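Probable 2-oxoglutarate-dependent dioxygenase At5g05600 (Arabidopsis thaliana, PDB 6LSV) uses iron, 2-oxoglutarate and molecular oxygen to hydroxylate the plant hormone jasmonate to 12-hydroxyjasmonate, an oxidation within jasmonate defence signalling. Local coordinates at residues A[96-101]-A[291-296]; A[330-335]-A[345-350]. One frame throughout, in Å; residues are numbered along the deposited sequence.

Contact 1: A[96-101]-A[291-296]; sequences NWREFF and DKERVS. With AKG (2-oxoglutaric acid), chain C.
Arg98 meets Glu293 and Val295 where helix 87-102 packs on the outer side of strand 294-302, part of the major sheet of the 2-oxoglutarate dioxygenase double-stranded beta-helix. Ahead of it on the helix, Trp97 turns its indole away to Ile161 and Ile165 of helix 161-186. Arg98 then runs out with CG anti to the backbone N (chi1 -174°), laying the chain past Val295: Val295 CG2 lies 4.1 Å from Arg98 CA, and Val295 CB sits over one face of the guanidinium. At the edge, Arg98 NH1 gives a salt-bridge hydrogen bond to Glu293 OE2 at 3.0 Å, in the guanidinium plane but bent at 138°. Arg98 NE pairs with Glu95 on its own helix, while Glu293 OE1 is taken by Tyr211 and His102. Phe101, a turn further on, goes to Tyr211 and Val209 of the neighbouring strand 204-212. Arg294 points to the other side of the strand, where NH1 holds O4 of 2-oxoglutarate at 2.9 Å and NH2 holds O3 at 2.8 Å; Ser296 lies beside the same carboxylate. Lys292 NZ stands 4.3 Å from Arg98 NH1, a like-charge approach that the carboxylate of Glu293 probably offsets.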
ATOM      1  N   ASN A  96       9.612  14.730   6.251  1.00 31.96           N
ATOM      2  CA  ASN A  96       8.510  15.682   6.151  1.00 26.32           C
ATOM      3  C   ASN A  96       7.237  15.103   6.752  1.00 32.17           C
ATOM      4  O   ASN A  96       6.554  15.762   7.544  1.00 37.37           O
ATOM      5  CB  ASN A  96       8.280  16.073   4.692  1.00 26.48           C
ATOM      6  CG  ASN A  96       9.060  17.304   4.290  1.00 34.33           C
ATOM      7  OD1 ASN A  96       8.499  18.389   4.157  1.00 34.31           O
ATOM      8  ND2 ASN A  96      10.364  17.142   4.093  1.00 30.87           N
ATOM      9  N   TRP A  97       6.899  13.866   6.383  1.00 29.29           N
ATOM     10  CA  TRP A  97       5.699  13.240   6.930  1.00 30.39           C
ATOM     11  C   TRP A  97       5.862  12.937   8.414  1.00 30.84           C
ATOM     12  O   TRP A  97       4.920  13.118   9.195  1.00 29.90           O
ATOM     13  CB  TRP A  97       5.361  11.972   6.145  1.00 23.37           C
ATOM     14  CG  TRP A  97       4.623  12.263   4.874  1.00 26.95           C
ATOM     15  CD1 TRP A  97       5.120  12.210   3.602  1.00 23.44           C
ATOM     16  CD2 TRP A  97       3.256  12.674   4.753  1.00 24.33           C
ATOM     17  NE1 TRP A  97       4.144  12.560   2.698  1.00 20.86           N
ATOM     18  CE2 TRP A  97       2.991  12.849   3.380  1.00 24.36           C
ATOM     19  CE3 TRP A  97       2.231  12.908   5.673  1.00 21.60           C
ATOM     20  CZ2 TRP A  97       1.742  13.241   2.906  1.00 23.14           C
ATOM     21  CZ3 TRP A  97       0.995  13.301   5.200  1.00 25.90           C
ATOM     22  CH2 TRP A  97       0.761  13.465   3.830  1.00 23.70           C
ATOM     23  N   ARG A  98       7.049  12.483   8.825  1.00 29.02           N
ATOM     24  CA  ARG A  98       7.292  12.273  10.248  1.00 32.05           C
ATOM     25  C   ARG A  98       7.064  13.556  11.034  1.00 35.38           C
ATOM     26  O   ARG A  98       6.485  13.529  12.127  1.00 32.89           O
ATOM     27  CB  ARG A  98       8.712  11.753  10.475  1.00 34.54           C
ATOM     28  CG  ARG A  98       8.987  11.379  11.923  1.00 34.97           C
ATOM     29  CD  ARG A  98      10.477  11.265  12.214  1.00 43.90           C
ATOM     30  NE  ARG A  98      11.179  10.368  11.296  1.00 37.93           N
ATOM     31  CZ  ARG A  98      11.054   9.044  11.297  1.00 37.30           C
ATOM     32  NH1 ARG A  98      10.241   8.451  12.166  1.00 33.44           N
ATOM     33  NH2 ARG A  98      11.739   8.313  10.427  1.00 33.89           N
ATOM     34  N   GLU A  99       7.505  14.693  10.487  1.00 34.46           N
ATOM     35  CA  GLU A  99       7.271  15.977  11.139  1.00 31.49           C
ATOM     36  C   GLU A  99       5.782  16.292  11.212  1.00 36.39           C
ATOM     37  O   GLU A  99       5.300  16.824  12.220  1.00 34.08           O
ATOM     38  CB  GLU A  99       8.025  17.080  10.394  1.00 36.51           C
ATOM     39  CG  GLU A  99       7.673  18.501  10.817  1.00 49.63           C
ATOM     40  CD  GLU A  99       8.109  18.821  12.239  1.00 67.08           C
ATOM     41  OE1 GLU A  99       9.313  19.091  12.447  1.00 66.75           O
ATOM     42  OE2 GLU A  99       7.247  18.809  13.146  1.00 58.32           O
ATOM     43  N   PHE A 100       5.037  15.964  10.154  1.00 36.03           N
ATOM     44  CA  PHE A 100       3.592  16.168  10.172  1.00 36.77           C
ATOM     45  C   PHE A 100       2.940  15.373  11.296  1.00 34.04           C
ATOM     46  O   PHE A 100       2.085  15.888  12.024  1.00 31.97           O
ATOM     47  CB  PHE A 100       2.993  15.781   8.819  1.00 34.89           C
ATOM     48  CG  PHE A 100       1.490  15.792   8.796  1.00 35.64           C
ATOM     49  CD1 PHE A 100       0.792  16.983   8.669  1.00 32.55           C
ATOM     50  CD2 PHE A 100       0.774  14.610   8.902  1.00 32.51           C
ATOM     51  CE1 PHE A 100      -0.590  16.997   8.650  1.00 30.11           C
ATOM     52  CE2 PHE A 100      -0.609  14.617   8.883  1.00 35.83           C
ATOM     53  CZ  PHE A 100      -1.292  15.812   8.755  1.00 31.88           C
ATOM     54  N   PHE A 101       3.342  14.112  11.461  1.00 33.02           N
ATOM     55  CA  PHE A 101       2.737  13.270  12.483  1.00 31.09           C
ATOM     56  C   PHE A 101       3.262  13.563  13.882  1.00 30.30           C
ATOM     57  O   PHE A 101       2.627  13.154  14.861  1.00 38.74           O
ATOM     58  CB  PHE A 101       2.948  11.797  12.138  1.00 31.16           C
ATOM     59  CG  PHE A 101       2.063  11.308  11.028  1.00 34.23           C
ATOM     60  CD1 PHE A 101       0.700  11.154  11.230  1.00 30.33           C
ATOM     61  CD2 PHE A 101       2.590  11.013   9.779  1.00 29.49           C
ATOM     62  CE1 PHE A 101      -0.124  10.709  10.210  1.00 24.72           C
ATOM     63  CE2 PHE A 101       1.772  10.564   8.753  1.00 26.25           C
ATOM     64  CZ  PHE A 101       0.412  10.414   8.970  1.00 30.64           C
ATOM     65  N   ASP A 291       8.562   0.796  22.023  1.00 44.71           N
ATOM     66  CA  ASP A 291       9.698   1.668  22.276  1.00 47.49           C
ATOM     67  C   ASP A 291      10.000   2.660  21.166  1.00 43.51           C
ATOM     68  O   ASP A 291      10.664   3.667  21.433  1.00 44.41           O
ATOM     69  CB  ASP A 291      10.951   0.825  22.550  1.00 44.29           C
ATOM     70  CG  ASP A 291      10.700  -0.240  23.605  1.00 60.70           C
ATOM     71  OD1 ASP A 291      10.128   0.121  24.657  1.00 60.13           O
ATOM     72  OD2 ASP A 291      11.058  -1.420  23.389  1.00 60.26           O
ATOM     73  N   LYS A 292       9.553   2.406  19.938  1.00 43.03           N
ATOM     74  CA  LYS A 292       9.773   3.364  18.867  1.00 40.64           C
ATOM     75  C   LYS A 292       8.598   3.306  17.896  1.00 36.47           C
ATOM     76  O   LYS A 292       7.795   2.370  17.899  1.00 41.64           O
ATOM     77  CB  LYS A 292      11.122   3.122  18.167  1.00 45.89           C
ATOM     78  CG  LYS A 292      11.628   4.315  17.331  1.00 50.37           C
ATOM     79  CD  LYS A 292      11.271   5.683  17.948  1.00 43.91           C
ATOM     80  CE  LYS A 292      11.836   6.820  17.111  1.00 51.16           C
ATOM     81  NZ  LYS A 292      11.839   6.477  15.653  1.00 58.71           N
ATOM     82  N   GLU A 293       8.493   4.349  17.088  1.00 43.52           N
ATOM     83  CA  GLU A 293       7.437   4.527  16.113  1.00 37.61           C
ATOM     84  C   GLU A 293       7.927   4.068  14.745  1.00 33.90           C
ATOM     85  O   GLU A 293       9.057   3.601  14.588  1.00 33.22           O
ATOM     86  CB  GLU A 293       7.005   5.994  16.084  1.00 38.03           C
ATOM     87  CG  GLU A 293       8.192   6.953  16.101  1.00 36.99           C
ATOM     88  CD  GLU A 293       7.842   8.337  15.592  1.00 48.09           C
ATOM     89  OE1 GLU A 293       7.156   9.081  16.323  1.00 46.05           O
ATOM     90  OE2 GLU A 293       8.259   8.683  14.464  1.00 47.33           O
ATOM     91  N   ARG A 294       7.062   4.212  13.745  1.00 25.36           N
ATOM     92  CA  ARG A 294       7.406   3.921  12.363  1.00 27.57           C
ATOM     93  C   ARG A 294       6.674   4.902  11.465  1.00 26.15           C
ATOM     94  O   ARG A 294       5.607   5.410  11.818  1.00 31.87           O
ATOM     95  CB  ARG A 294       7.046   2.478  11.961  1.00 29.47           C
ATOM     96  CG  ARG A 294       8.030   1.416  12.435  1.00 27.24           C
ATOM     97  CD  ARG A 294       7.724   0.028  11.860  1.00 28.60           C
ATOM     98  NE  ARG A 294       8.222  -0.154  10.497  1.00 25.57           N
ATOM     99  CZ  ARG A 294       7.457  -0.163   9.408  1.00 30.24           C
ATOM    100  NH1 ARG A 294       6.142  -0.004   9.508  1.00 25.35           N
ATOM    101  NH2 ARG A 294       8.007  -0.332   8.212  1.00 30.27           N
ATOM    102  N   VAL A 295       7.260   5.168  10.301  1.00 22.90           N
ATOM    103  CA  VAL A 295       6.623   5.970   9.263  1.00 24.57           C
ATOM    104  C   VAL A 295       6.909   5.299   7.929  1.00 26.09           C
ATOM    105  O   VAL A 295       8.076   5.114   7.564  1.00 32.25           O
ATOM    106  CB  VAL A 295       7.124   7.425   9.249  1.00 27.25           C
ATOM    107  CG1 VAL A 295       6.831   8.069   7.903  1.00 19.37           C
ATOM    108  CG2 VAL A 295       6.485   8.222  10.377  1.00 24.98           C
ATOM    109  N   SER A 296       5.856   4.932   7.204  1.00 18.91           N
ATOM    110  CA  SER A 296       6.001   4.283   5.911  1.00 20.95           C
ATOM    111  C   SER A 296       5.118   4.972   4.884  1.00 22.84           C
ATOM    112  O   SER A 296       4.044   5.487   5.206  1.00 22.19           O
ATOM    113  CB  SER A 296       5.663   2.793   5.988  1.00 25.52           C
ATOM    114  OG  SER A 296       6.265   2.202   7.127  1.00 28.47           O
TER
HETATM  115  C1  AKG C 401       0.537  -0.189   3.348  1.00 34.61           C
HETATM  116  O1  AKG C 401       0.537  -0.528   2.139  1.00 27.05           O
HETATM  117  O2  AKG C 401      -0.253   0.716   3.734  1.00 45.55           O
HETATM  118  C2  AKG C 401       1.475  -0.899   4.331  1.00 40.34           C
HETATM  119  O5  AKG C 401       1.344  -2.065   4.501  1.00 41.48           O
HETATM  120  C3  AKG C 401       2.575  -0.150   5.096  1.00 29.82           C
HETATM  121  C4  AKG C 401       3.805  -1.055   5.223  1.00 37.32           C
HETATM  122  C5  AKG C 401       4.743  -0.557   6.324  1.00 30.38           C
HETATM  123  O3  AKG C 401       5.983  -0.769   6.261  1.00 16.58           O
HETATM  124  O4  AKG C 401       4.267   0.067   7.304  1.00 36.40           O

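Contact 2: A[330-335]-A[345-350]. With JAA ({(1R,2R)-3-oxo-2-[(2Z)-pent-2-en-1-yl]cyclopentyl}acetic acid), chain D.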
ATOM      1  N   ASP A 330     -13.235   1.177  -9.600  1.00 27.61           N
ATOM      2  CA  ASP A 330     -14.177   1.947  -8.795  1.00 29.10           C
ATOM      3  C   ASP A 330     -15.087   1.032  -7.989  1.00 29.27           C
ATOM      4  O   ASP A 330     -15.365   1.297  -6.814  1.00 28.04           O
ATOM      5  CB  ASP A 330     -15.004   2.861  -9.694  1.00 33.84           C
ATOM      6  CG  ASP A 330     -14.373   4.219  -9.872  1.00 37.53           C
ATOM      7  OD1 ASP A 330     -13.577   4.616  -8.994  1.00 33.31           O
ATOM      8  OD2 ASP A 330     -14.678   4.889 -10.882  1.00 35.26           O
ATOM      9  N   GLN A 331     -15.567  -0.051  -8.606  1.00 28.01           N
ATOM     10  CA  GLN A 331     -16.385  -1.014  -7.878  1.00 23.33           C
ATOM     11  C   GLN A 331     -15.545  -1.803  -6.885  1.00 23.89           C
ATOM     12  O   GLN A 331     -15.982  -2.061  -5.759  1.00 23.91           O
ATOM     13  CB  GLN A 331     -17.070  -1.970  -8.853  1.00 22.50           C
ATOM     14  CG  GLN A 331     -18.324  -1.432  -9.505  1.00 30.70           C
ATOM     15  CD  GLN A 331     -18.446  -1.869 -10.954  1.00 39.86           C
ATOM     16  OE1 GLN A 331     -18.218  -3.034 -11.285  1.00 36.48           O
ATOM     17  NE2 GLN A 331     -18.816  -0.939 -11.824  1.00 49.04           N
ATOM     18  N   TYR A 332     -14.336  -2.195  -7.291  1.00 25.44           N
ATOM     19  CA  TYR A 332     -13.524  -3.087  -6.471  1.00 25.28           C
ATOM     20  C   TYR A 332     -13.081  -2.413  -5.179  1.00 23.43           C
ATOM     21  O   TYR A 332     -13.166  -3.005  -4.098  1.00 23.59           O
ATOM     22  CB  TYR A 332     -12.310  -3.561  -7.269  1.00 23.71           C
ATOM     23  CG  TYR A 332     -11.546  -4.687  -6.612  1.00 19.81           C
ATOM     24  CD1 TYR A 332     -10.613  -4.432  -5.615  1.00 16.80           C
ATOM     25  CD2 TYR A 332     -11.759  -6.004  -6.991  1.00 18.21           C
ATOM     26  CE1 TYR A 332      -9.917  -5.458  -5.014  1.00 17.84           C
ATOM     27  CE2 TYR A 332     -11.064  -7.037  -6.396  1.00 23.69           C
ATOM     28  CZ  TYR A 332     -10.144  -6.758  -5.409  1.00 23.38           C
ATOM     29  OH  TYR A 332      -9.452  -7.780  -4.812  1.00 26.69           O
ATOM     30  N   ARG A 333     -12.599  -1.174  -5.272  1.00 23.25           N
ATOM     31  CA  ARG A 333     -12.018  -0.515  -4.108  1.00 26.36           C
ATOM     32  C   ARG A 333     -13.024  -0.296  -2.984  1.00 17.29           C
ATOM     33  O   ARG A 333     -12.611  -0.017  -1.853  1.00 18.66           O
ATOM     34  CB  ARG A 333     -11.396   0.818  -4.523  1.00 24.25           C
ATOM     35  CG  ARG A 333     -12.419   1.897  -4.802  1.00 27.12           C
ATOM     36  CD  ARG A 333     -11.862   2.935  -5.739  1.00 24.33           C
ATOM     37  NE  ARG A 333     -10.528   3.357  -5.333  1.00 26.66           N
ATOM     38  CZ  ARG A 333      -9.805   4.252  -5.995  1.00 26.89           C
ATOM     39  NH1 ARG A 333     -10.298   4.809  -7.092  1.00 26.51           N
ATOM     40  NH2 ARG A 333      -8.596   4.586  -5.562  1.00 23.88           N
ATOM     41  N   LEU A 334     -14.321  -0.427  -3.252  1.00 18.26           N
ATOM     42  CA  LEU A 334     -15.305  -0.256  -2.189  1.00 24.87           C
ATOM     43  C   LEU A 334     -15.286  -1.399  -1.181  1.00 20.85           C
ATOM     44  O   LEU A 334     -15.748  -1.213  -0.051  1.00 21.42           O
ATOM     45  CB  LEU A 334     -16.704  -0.100  -2.787  1.00 20.65           C
ATOM     46  CG  LEU A 334     -16.914   1.257  -3.463  1.00 22.62           C
ATOM     47  CD1 LEU A 334     -18.223   1.296  -4.238  1.00 25.44           C
ATOM     48  CD2 LEU A 334     -16.855   2.369  -2.430  1.00 16.31           C
ATOM     49  N   PHE A 335     -14.752  -2.565  -1.555  1.00 23.10           N
ATOM     50  CA  PHE A 335     -14.681  -3.684  -0.618  1.00 24.93           C
ATOM     51  C   PHE A 335     -13.838  -3.329   0.602  1.00 23.27           C
ATOM     52  O   PHE A 335     -14.290  -3.467   1.744  1.00 20.39           O
ATOM     53  CB  PHE A 335     -14.123  -4.923  -1.319  1.00 31.47           C
ATOM     54  CG  PHE A 335     -15.064  -5.523  -2.327  1.00 34.73           C
ATOM     55  CD1 PHE A 335     -16.407  -5.686  -2.027  1.00 29.08           C
ATOM     56  CD2 PHE A 335     -14.604  -5.922  -3.575  1.00 34.06           C
ATOM     57  CE1 PHE A 335     -17.278  -6.234  -2.952  1.00 32.20           C
ATOM     58  CE2 PHE A 335     -15.471  -6.473  -4.507  1.00 30.78           C
ATOM     59  CZ  PHE A 335     -16.811  -6.628  -4.193  1.00 32.34           C
ATOM     60  N   SER A 345      -9.146 -12.133   1.084  1.00 22.82           N
ATOM     61  CA  SER A 345     -10.488 -12.642   0.836  1.00 22.52           C
ATOM     62  C   SER A 345     -11.243 -11.797  -0.180  1.00 24.96           C
ATOM     63  O   SER A 345     -12.197 -12.293  -0.792  1.00 21.13           O
ATOM     64  CB  SER A 345     -11.279 -12.725   2.145  1.00 21.68           C
ATOM     65  OG  SER A 345     -11.568 -11.440   2.661  1.00 22.30           O
ATOM     66  N   HIS A 346     -10.834 -10.539  -0.379  1.00 22.01           N
ATOM     67  CA  HIS A 346     -11.506  -9.689  -1.357  1.00 22.45           C
ATOM     68  C   HIS A 346     -11.274 -10.193  -2.779  1.00 28.45           C
ATOM     69  O   HIS A 346     -12.219 -10.310  -3.568  1.00 29.91           O
ATOM     70  CB  HIS A 346     -11.035  -8.240  -1.210  1.00 24.06           C
ATOM     71  CG  HIS A 346     -11.577  -7.544   0.001  1.00 34.50           C
ATOM     72  ND1 HIS A 346     -10.834  -6.648   0.740  1.00 28.57           N
ATOM     73  CD2 HIS A 346     -12.790  -7.610   0.601  1.00 30.35           C
ATOM     74  CE1 HIS A 346     -11.564  -6.196   1.744  1.00 25.79           C
ATOM     75  NE2 HIS A 346     -12.756  -6.763   1.681  1.00 23.94           N
ATOM     76  N   VAL A 347     -10.022 -10.510  -3.125  1.00 21.55           N
ATOM     77  CA  VAL A 347      -9.742 -10.981  -4.478  1.00 24.07           C
ATOM     78  C   VAL A 347     -10.122 -12.453  -4.643  1.00 21.23           C
ATOM     79  O   VAL A 347     -10.510 -12.878  -5.737  1.00 17.56           O
ATOM     80  CB  VAL A 347      -8.265 -10.731  -4.847  1.00 21.69           C
ATOM     81  CG1 VAL A 347      -7.332 -11.503  -3.928  1.00 23.50           C
ATOM     82  CG2 VAL A 347      -8.003 -11.088  -6.309  1.00 16.96           C
ATOM     83  N   GLU A 348     -10.038 -13.252  -3.579  1.00 21.67           N
ATOM     84  CA  GLU A 348     -10.381 -14.662  -3.721  1.00 24.29           C
ATOM     85  C   GLU A 348     -11.888 -14.883  -3.788  1.00 23.97           C
ATOM     86  O   GLU A 348     -12.337 -15.840  -4.427  1.00 32.87           O
ATOM     87  CB  GLU A 348      -9.755 -15.472  -2.587  1.00 28.63           C
ATOM     88  CG  GLU A 348      -8.460 -16.165  -3.011  1.00 39.50           C
ATOM     89  CD  GLU A 348      -7.412 -16.179  -1.917  1.00 41.04           C
ATOM     90  OE1 GLU A 348      -7.805 -16.201  -0.732  1.00 56.26           O
ATOM     91  OE2 GLU A 348      -6.202 -16.165  -2.236  1.00 53.73           O
ATOM     92  N   SER A 349     -12.685 -14.018  -3.159  1.00 24.07           N
ATOM     93  CA  SER A 349     -14.123 -14.056  -3.398  1.00 23.04           C
ATOM     94  C   SER A 349     -14.500 -13.492  -4.761  1.00 27.84           C
ATOM     95  O   SER A 349     -15.681 -13.527  -5.128  1.00 34.98           O
ATOM     96  CB  SER A 349     -14.863 -13.288  -2.303  1.00 20.50           C
ATOM     97  OG  SER A 349     -14.782 -11.895  -2.530  1.00 25.93           O
ATOM     98  N   HIS A 350     -13.528 -12.968  -5.505  1.00 28.13           N
ATOM     99  CA  HIS A 350     -13.744 -12.461  -6.851  1.00 26.21           C
ATOM    100  C   HIS A 350     -13.511 -13.525  -7.919  1.00 30.61           C
ATOM    101  O   HIS A 350     -13.917 -13.324  -9.068  1.00 33.77           O
ATOM    102  CB  HIS A 350     -12.827 -11.251  -7.094  1.00 24.58           C
ATOM    103  CG  HIS A 350     -13.199 -10.420  -8.284  1.00 24.40           C
ATOM    104  ND1 HIS A 350     -14.474  -9.938  -8.492  1.00 27.72           N
ATOM    105  CD2 HIS A 350     -12.453  -9.964  -9.318  1.00 24.83           C
ATOM    106  CE1 HIS A 350     -14.500  -9.234  -9.611  1.00 26.19           C
ATOM    107  NE2 HIS A 350     -13.286  -9.233 -10.131  1.00 29.52           N
TER
HETATM  108  O01 JAA D 402      -6.460   4.135   2.773  1.00 23.38           O
HETATM  109  O02 JAA D 402      -7.717   3.250  -3.402  1.00 22.94           O
HETATM  110  O03 JAA D 402      -9.748   3.054  -2.652  1.00 28.24           O
HETATM  111  C04 JAA D 402      -7.472   3.317  -0.345  1.00 26.64           C
HETATM  112  C05 JAA D 402      -7.016   2.757   1.112  1.00 25.45           C
HETATM  113  C06 JAA D 402      -8.597   4.333  -0.013  1.00 23.20           C
HETATM  114  C07 JAA D 402      -8.483   4.607   1.336  1.00 22.68           C
HETATM  115  C08 JAA D 402      -7.153   3.807   1.869  1.00 24.18           C
HETATM  116  C09 JAA D 402      -5.504   2.260   1.102  1.00 26.23           C
HETATM  117  C10 JAA D 402      -7.974   2.281  -1.190  1.00 20.51           C
HETATM  118  C11 JAA D 402      -5.436   0.790   0.684  1.00 27.21           C
HETATM  119  C12 JAA D 402      -8.509   2.896  -2.488  1.00 23.78           C
HETATM  120  C13 JAA D 402      -4.739  -0.097   1.369  1.00 24.01           C
HETATM  121  C14 JAA D 402      -3.965   0.301   2.624  1.00 28.82           C
HETATM  122  C15 JAA D 402      -4.348  -0.628   3.776  1.00 26.05           C
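Tyr332, His346 and Phe335 carry most of this contact, a small helix-on-helix packing in the C-terminal helical region of the 2-oxoglutarate dioxygenase fold, where helices 329-332 and 334-339 meet the short helix 345-348. Tyr332 buries the most surface. With CG anti to its own N (chi1 -169°), the phenol extends across and sets its hydroxyl against helix 345-348, with OH 3.2 Å from Val347 CB and 3.6 Å from the backbone His346 C. It makes no hydrogen bond to this helix; its polar partner is Asp269 OD2, on helix 269-274, which also packs against Val347. The edge of the Tyr332 ring is turned to the face of His350 in a T-shaped pair, planes at 83° and centroids 5.8 Å apart, and Met327 touches both residues. His346, meanwhile, faces Phe335. The phenyl ring lies near parallel to the imidazole but slid so far aside that the two scarcely overlap, and the real touch is a CH-pi contact from the Phe335 methylene, CB lying 3.8 Å from the imidazole centroid. His346 NE2 is hydrogen-bonded to Gln339 OE1, which ties the imidazole to helix 334-339 as well. Between Tyr332 and Phe335 in sequence, Arg333 turns instead to jasmonate, which Arg337 and Arg208 also hydrogen-bond. Its guanidinium grips the substrate carboxylate with two nitrogens: Arg333 NE to jasmonate O03 at 2.8 Å, and Arg333 NH2 to jasmonate O02 at 2.7 Å, the latter nearly straight at 172°.

Overall arrangement
The two contacts lie on opposite sides of the chain's centre, their own centres 30 Å apart and their nearest atoms about 16 Å apart, so they do not touch. The active site lies between them. Contact 1 supplies residues for the 2-oxoglutarate carboxylate far from the metal; contact 2 supplies Arg333 for the jasmonate carboxylate. Both thus join packing to the binding of an acid, one from a sheet strand and the other from a helical segment. His227, Asp229 and His284 hold the iron. The side chain of Val295 in contact 1 is about 14 Å from the bound iron. The side chain of His346 in contact 2 is about 11 Å from the bound iron. Along the chain they follow in series.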